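Local atomic coordinates of glutamate racemase (Francisella tularensis subsp. tularensis, PDB entry 3OUT), a protein that is an alpha/beta protein of the Asp/Glu/hydantoin racemase family, built round two parallel beta sheets, with D-glutamic acid bound in the model. Residues Asp109-Val114 / Ile179-Leu184; Pro31-Ile36 / Lys223-Thr228. All coordinates share one frame; numbering follows the deposited sequence.

Contact 1: residues Asp109-Val114 / Ile179-Leu184; sequences DNLNTV and IQALIL
Gln-180 lies across the entry to strand 113-118 and presents its side-chain oxygen to two successive backbone N-H groups. OE1 accepts from Asn-112 N at 2.7 Å, the donor lying in the carbonyl plane, and from Thr-113 N at 3.0 Å, that donor tilted 26° from the plane. Two donors on one oxygen restrict the rotation of the amide. The chain runs extended beyond CG, which carries the amide against the direction of its own strand, past Thr-113 to Asn-112. There the side-chain amides of Asn-112 and Gln-180 lie with their planes 21° apart; a water accepts a weak bond from Gln-180 NE2 and donates to Asn-112 OD1, at the solvent-exposed end of the contact. The backbone answers in the other direction: Gln-180 N gives a hydrogen bond to Thr-113 O at 2.9 Å, nearly straight at the hydrogen (165°), although the donor stands above the carbonyl plane.

Apolar groups pack on the side of Ala-181 and Val-114. Leu-111 CD1 lies 3.7 Å from Ala-181 CB, while Leu-111 CB lies against Gln-180 OE1. Further along, Val-114 places CG1 anti to its backbone N, and this branch meets the end of Ile-183, with CD1 3.9 Å away. On the other face of the strand, Thr-113 CG2 lies 3.8 Å from Ile-179 CA, and Thr-113 OG1 is hydrogen-bonded to Glu-140 of the neighbouring strand.

Strand 181-184 continues this pairing through Ala-181 and Gly-115. With strands 140-145 and 203-205 on its flanks, the pair 113-118 and 181-184 forms the centre of the four-stranded sheet, a parallel alpha/beta arrangement in which the chain between these neighbours runs through strand 140-145 and several helices.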
loop_
_atom_site.group_PDB
_atom_site.type_symbol
_atom_site.label_atom_id
_atom_site.label_comp_id
_atom_site.label_asym_id
_atom_site.label_seq_id
_atom_site.Cartn_x
_atom_site.Cartn_y
_atom_site.Cartn_z
ATOM N N ASP B 109 -11.527 34.045 -12.554
ATOM C CA ASP B 109 -11.838 33.861 -13.980
ATOM C C ASP B 109 -12.342 35.150 -14.653
ATOM O O ASP B 109 -12.621 35.117 -15.864
ATOM C CB ASP B 109 -12.745 32.646 -14.237
ATOM C CG ASP B 109 -14.069 32.727 -13.522
ATOM O OD1 ASP B 109 -14.404 33.788 -12.925
ATOM O OD2 ASP B 109 -14.800 31.709 -13.548
ATOM N N ASN B 110 -12.387 36.261 -13.904
ATOM C CA ASN B 110 -12.541 37.599 -14.504
ATOM C C ASN B 110 -11.275 38.454 -14.578
ATOM O O ASN B 110 -11.336 39.614 -14.988
ATOM C CB ASN B 110 -13.669 38.361 -13.819
ATOM C CG ASN B 110 -15.033 37.712 -14.081
ATOM O OD1 ASN B 110 -15.383 37.420 -15.236
ATOM N ND2 ASN B 110 -15.785 37.447 -13.010
ATOM N N LEU B 111 -10.118 37.887 -14.247
ATOM C CA LEU B 111 -8.873 38.603 -14.344
ATOM C C LEU B 111 -8.261 38.404 -15.714
ATOM O O LEU B 111 -8.687 37.529 -16.444
ATOM C CB LEU B 111 -7.923 38.118 -13.245
ATOM C CG LEU B 111 -8.502 38.333 -11.848
ATOM C CD1 LEU B 111 -7.526 37.775 -10.802
ATOM C CD2 LEU B 111 -8.824 39.810 -11.548
ATOM N N ASN B 112 -7.263 39.205 -16.042
ATOM C CA ASN B 112 -6.528 39.102 -17.285
ATOM C C ASN B 112 -5.216 38.321 -17.161
ATOM O O ASN B 112 -4.800 37.634 -18.097
ATOM C CB ASN B 112 -6.188 40.509 -17.762
ATOM C CG ASN B 112 -7.404 41.387 -17.822
ATOM O OD1 ASN B 112 -7.479 42.419 -17.131
ATOM N ND2 ASN B 112 -8.375 40.976 -18.610
ATOM N N THR B 113 -4.582 38.425 -15.987
ATOM C CA THR B 113 -3.254 37.851 -15.761
ATOM C C THR B 113 -3.198 37.256 -14.342
ATOM O O THR B 113 -3.456 37.954 -13.368
ATOM C CB THR B 113 -2.189 38.945 -15.918
ATOM O OG1 THR B 113 -2.367 39.596 -17.196
ATOM C CG2 THR B 113 -0.838 38.332 -15.859
ATOM N N VAL B 114 -2.958 35.934 -14.255
ATOM C CA VAL B 114 -3.042 35.193 -12.979
ATOM C C VAL B 114 -1.760 34.388 -12.791
ATOM O O VAL B 114 -1.244 33.796 -13.741
ATOM C CB VAL B 114 -4.253 34.215 -13.010
ATOM C CG1 VAL B 114 -4.359 33.384 -11.675
ATOM C CG2 VAL B 114 -5.532 35.005 -13.195
ATOM N N ILE B 179 1.267 40.007 -12.722
ATOM C CA ILE B 179 0.069 39.265 -12.308
ATOM C C ILE B 179 -0.876 40.125 -11.451
ATOM O O ILE B 179 -0.442 40.977 -10.644
ATOM C CB ILE B 179 0.421 37.891 -11.610
ATOM C CG1 ILE B 179 0.874 38.077 -10.168
ATOM C CG2 ILE B 179 1.449 37.114 -12.435
ATOM C CD1 ILE B 179 1.247 36.687 -9.444
ATOM N N GLN B 180 -2.180 39.882 -11.595
ATOM C CA GLN B 180 -3.214 40.553 -10.806
ATOM C C GLN B 180 -3.572 39.849 -9.508
ATOM O O GLN B 180 -4.143 40.448 -8.594
ATOM C CB GLN B 180 -4.447 40.747 -11.662
ATOM C CG GLN B 180 -4.218 41.721 -12.824
ATOM C CD GLN B 180 -5.356 41.725 -13.807
ATOM O OE1 GLN B 180 -5.677 40.700 -14.415
ATOM N NE2 GLN B 180 -5.987 42.892 -13.971
ATOM N N ALA B 181 -3.272 38.550 -9.448
ATOM C CA ALA B 181 -3.520 37.759 -8.247
ATOM C C ALA B 181 -2.642 36.517 -8.336
ATOM O O ALA B 181 -2.205 36.103 -9.434
ATOM C CB ALA B 181 -4.983 37.320 -8.148
ATOM N N LEU B 182 -2.358 35.959 -7.182
ATOM C CA LEU B 182 -1.557 34.741 -7.059
ATOM C C LEU B 182 -2.422 33.699 -6.349
ATOM O O LEU B 182 -2.813 33.889 -5.180
ATOM C CB LEU B 182 -0.293 34.993 -6.230
ATOM C CG LEU B 182 0.624 33.759 -6.105
ATOM C CD1 LEU B 182 1.290 33.301 -7.424
ATOM C CD2 LEU B 182 1.716 33.968 -5.056
ATOM N N ILE B 183 -2.682 32.581 -7.031
ATOM C CA ILE B 183 -3.400 31.462 -6.418
ATOM C C ILE B 183 -2.454 30.674 -5.534
ATOM O O ILE B 183 -1.409 30.152 -5.992
ATOM C CB ILE B 183 -4.050 30.526 -7.456
ATOM C CG1 ILE B 183 -5.095 31.301 -8.275
ATOM C CG2 ILE B 183 -4.760 29.335 -6.773
ATOM C CD1 ILE B 183 -5.727 30.500 -9.380
ATOM N N LEU B 184 -2.840 30.581 -4.259
ATOM C CA LEU B 184 -2.161 29.711 -3.296
ATOM C C LEU B 184 -2.704 28.263 -3.498
ATOM O O LEU B 184 -3.627 27.763 -2.761
ATOM C CB LEU B 184 -2.418 30.216 -1.869
ATOM C CG LEU B 184 -1.960 31.646 -1.596
ATOM C CD1 LEU B 184 -2.166 31.973 -0.097
ATOM C CD2 LEU B 184 -0.493 31.854 -2.059
HETATM O O HOH W 1 -9.269 42.525 -14.466
#

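Contact 2: residues Pro31-Ile36 / Lys223-Thr228; sequences PNEDII and KLLNTT
An Asx turn at Asn-226, in the loop between helix 208-221 and strand 234-238, docks against the lead-in to strand 35-39. Within the turn, Asn-226 OD1 accepts from Thr-228 N at 2.9 Å and from Thr-228 OG1 at 2.7 Å, the hydroxyl lying in the carbonyl plane on a lone pair; two donors thus fix the amide. Across the contact, Asn-226 N donates to Glu-33 OE2 at 2.8 Å in an essentially linear bond (179°), reaching the syn side of the carboxylate but 28° out of its plane. The bend of Glu-33 at chi2 brings this carboxylate over Asn-226 CB, and its plane stands 79° from that of the amide.

Glu-33 OE1 forms a salt bridge with Lys-71, which also bonds Leu-224 O, so one lysine joins both segments. A water donates to OE1 at 2.6 Å and accepts from Asp-34 N and Asn-226 ND2. A second water bridges Asn-226 O and, weakly, Asn-32 ND2. Asp-34 OD1 takes Glu-233 N, just ahead of strand 234-238. The result is a polar, water-lined junction of loops at the N-terminal ends of strands 35-39 and 234-238 in the six-stranded parallel beta sheet of an alpha/beta fold.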
loop_
_atom_site.group_PDB
_atom_site.type_symbol
_atom_site.label_atom_id
_atom_site.label_comp_id
_atom_site.label_asym_id
_atom_site.label_seq_id
_atom_site.Cartn_x
_atom_site.Cartn_y
_atom_site.Cartn_z
ATOM N N PRO B 31 -22.333 23.949 11.138
ATOM C CA PRO B 31 -21.971 23.430 12.441
ATOM C C PRO B 31 -22.733 22.192 12.907
ATOM O O PRO B 31 -22.281 21.581 13.874
ATOM C CB PRO B 31 -22.310 24.603 13.379
ATOM C CG PRO B 31 -23.313 25.353 12.615
ATOM C CD PRO B 31 -22.873 25.319 11.222
ATOM N N ASN B 32 -23.815 21.827 12.216
ATOM C CA ASN B 32 -24.614 20.650 12.595
ATOM C C ASN B 32 -24.264 19.424 11.786
ATOM O O ASN B 32 -24.866 18.408 12.017
ATOM C CB ASN B 32 -26.120 20.863 12.406
ATOM C CG ASN B 32 -26.679 22.048 13.162
ATOM O OD1 ASN B 32 -26.303 22.340 14.294
ATOM N ND2 ASN B 32 -27.638 22.731 12.520
ATOM N N GLU B 33 -23.350 19.526 10.829
ATOM C CA GLU B 33 -23.001 18.376 9.958
ATOM C C GLU B 33 -21.943 17.454 10.557
ATOM O O GLU B 33 -20.976 17.918 11.171
ATOM C CB GLU B 33 -22.500 18.863 8.623
ATOM C CG GLU B 33 -23.496 19.670 7.813
ATOM C CD GLU B 33 -24.710 18.850 7.361
ATOM O OE1 GLU B 33 -24.525 17.648 7.077
ATOM O OE2 GLU B 33 -25.821 19.419 7.244
ATOM N N ASP B 34 -22.129 16.144 10.377
ATOM C CA ASP B 34 -21.075 15.174 10.680
ATOM C C ASP B 34 -20.028 15.235 9.563
ATOM O O ASP B 34 -20.351 15.449 8.384
ATOM C CB ASP B 34 -21.665 13.781 10.713
ATOM C CG ASP B 34 -22.645 13.565 11.865
ATOM O OD1 ASP B 34 -22.585 14.257 12.917
ATOM O OD2 ASP B 34 -23.475 12.649 11.706
ATOM N N ILE B 35 -18.757 15.071 9.925
ATOM C CA ILE B 35 -17.650 15.124 8.963
ATOM C C ILE B 35 -16.724 13.937 9.213
ATOM O O ILE B 35 -16.346 13.646 10.360
ATOM C CB ILE B 35 -16.817 16.452 9.085
ATOM C CG1 ILE B 35 -17.731 17.701 9.014
ATOM C CG2 ILE B 35 -15.697 16.479 8.016
ATOM C CD1 ILE B 35 -16.988 19.022 9.156
ATOM N N ILE B 36 -16.321 13.290 8.118
ATOM C CA ILE B 36 -15.272 12.293 8.124
ATOM C C ILE B 36 -14.111 12.907 7.336
ATOM O O ILE B 36 -14.264 13.198 6.157
ATOM C CB ILE B 36 -15.693 10.989 7.419
ATOM C CG1 ILE B 36 -16.800 10.282 8.192
ATOM C CG2 ILE B 36 -14.459 10.085 7.212
ATOM C CD1 ILE B 36 -17.359 8.992 7.473
ATOM N N LYS B 223 -31.612 20.390 -0.380
ATOM C CA LYS B 223 -32.266 20.029 0.883
ATOM C C LYS B 223 -31.622 18.806 1.563
ATOM O O LYS B 223 -32.327 17.897 2.038
ATOM C CB LYS B 223 -33.770 19.770 0.652
ATOM C CG LYS B 223 -34.559 20.927 0.012
ATOM C CD LYS B 223 -36.085 20.613 -0.085
ATOM C CE LYS B 223 -36.895 21.077 1.150
ATOM N NZ LYS B 223 -38.397 21.091 0.898
ATOM N N LEU B 224 -30.289 18.780 1.596
ATOM C CA LEU B 224 -29.549 17.658 2.187
ATOM C C LEU B 224 -28.795 18.050 3.452
ATOM O O LEU B 224 -27.623 17.771 3.585
ATOM C CB LEU B 224 -28.570 17.121 1.156
ATOM C CG LEU B 224 -29.183 16.322 0.009
ATOM C CD1 LEU B 224 -28.073 15.969 -1.002
ATOM C CD2 LEU B 224 -29.922 15.070 0.541
ATOM N N LEU B 225 -29.494 18.689 4.381
ATOM C CA LEU B 225 -28.917 19.185 5.615
ATOM C C LEU B 225 -29.279 18.302 6.798
ATOM O O LEU B 225 -30.393 17.780 6.917
ATOM C CB LEU B 225 -29.391 20.635 5.850
ATOM C CG LEU B 225 -29.074 21.668 4.780
ATOM C CD1 LEU B 225 -29.796 23.011 5.086
ATOM C CD2 LEU B 225 -27.622 21.938 4.655
ATOM N N ASN B 226 -28.309 18.110 7.688
ATOM C CA ASN B 226 -28.451 17.266 8.851
ATOM C C ASN B 226 -29.451 17.862 9.857
ATOM O O ASN B 226 -29.300 19.009 10.276
ATOM C CB ASN B 226 -27.058 17.021 9.467
ATOM C CG ASN B 226 -27.074 16.005 10.619
ATOM O OD1 ASN B 226 -27.849 16.132 11.550
ATOM N ND2 ASN B 226 -26.148 15.042 10.583
ATOM N N THR B 227 -30.475 17.080 10.194
ATOM C CA THR B 227 -31.534 17.516 11.123
ATOM C C THR B 227 -31.567 16.667 12.379
ATOM O O THR B 227 -32.612 16.563 13.038
ATOM C CB THR B 227 -32.902 17.433 10.423
ATOM O OG1 THR B 227 -33.138 16.083 10.011
ATOM C CG2 THR B 227 -32.935 18.336 9.200
ATOM N N THR B 228 -30.451 16.028 12.717
ATOM C CA THR B 228 -30.346 15.335 13.992
ATOM C C THR B 228 -30.070 16.385 15.094
ATOM O O THR B 228 -29.592 17.496 14.819
ATOM C CB THR B 228 -29.233 14.304 14.002
ATOM O OG1 THR B 228 -27.971 14.966 13.968
ATOM C CG2 THR B 228 -29.357 13.361 12.800
HETATM O O HOH W 2 -24.794 15.942 13.419
HETATM O O HOH W 3 -28.925 21.451 9.755
HETATM O O HOH W 4 -24.158 15.339 8.314
#

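How the contacts relate
The two contacts belong to different sheets, and their nearest atoms are about 20 Å apart. Contact 1 joins adjoining strands of the four-stranded sheet and is mostly buried (five of eight touching residues), whereas contact 2 joins loops bordering the six-stranded sheet and is only partly buried. Summed buried area follows the same order, 390 against 233 Å². Both use a side-chain oxygen to receive backbone N-H, an uncharged amide in 109-114/179-184 and a carboxylate in 31-36/223-228. To these polar bonds contact 1 adds methyl contacts and a single bridging water, contact 2 several waters and a lysine. Along the chain, both segments of contact 1 fall between those of contact 2.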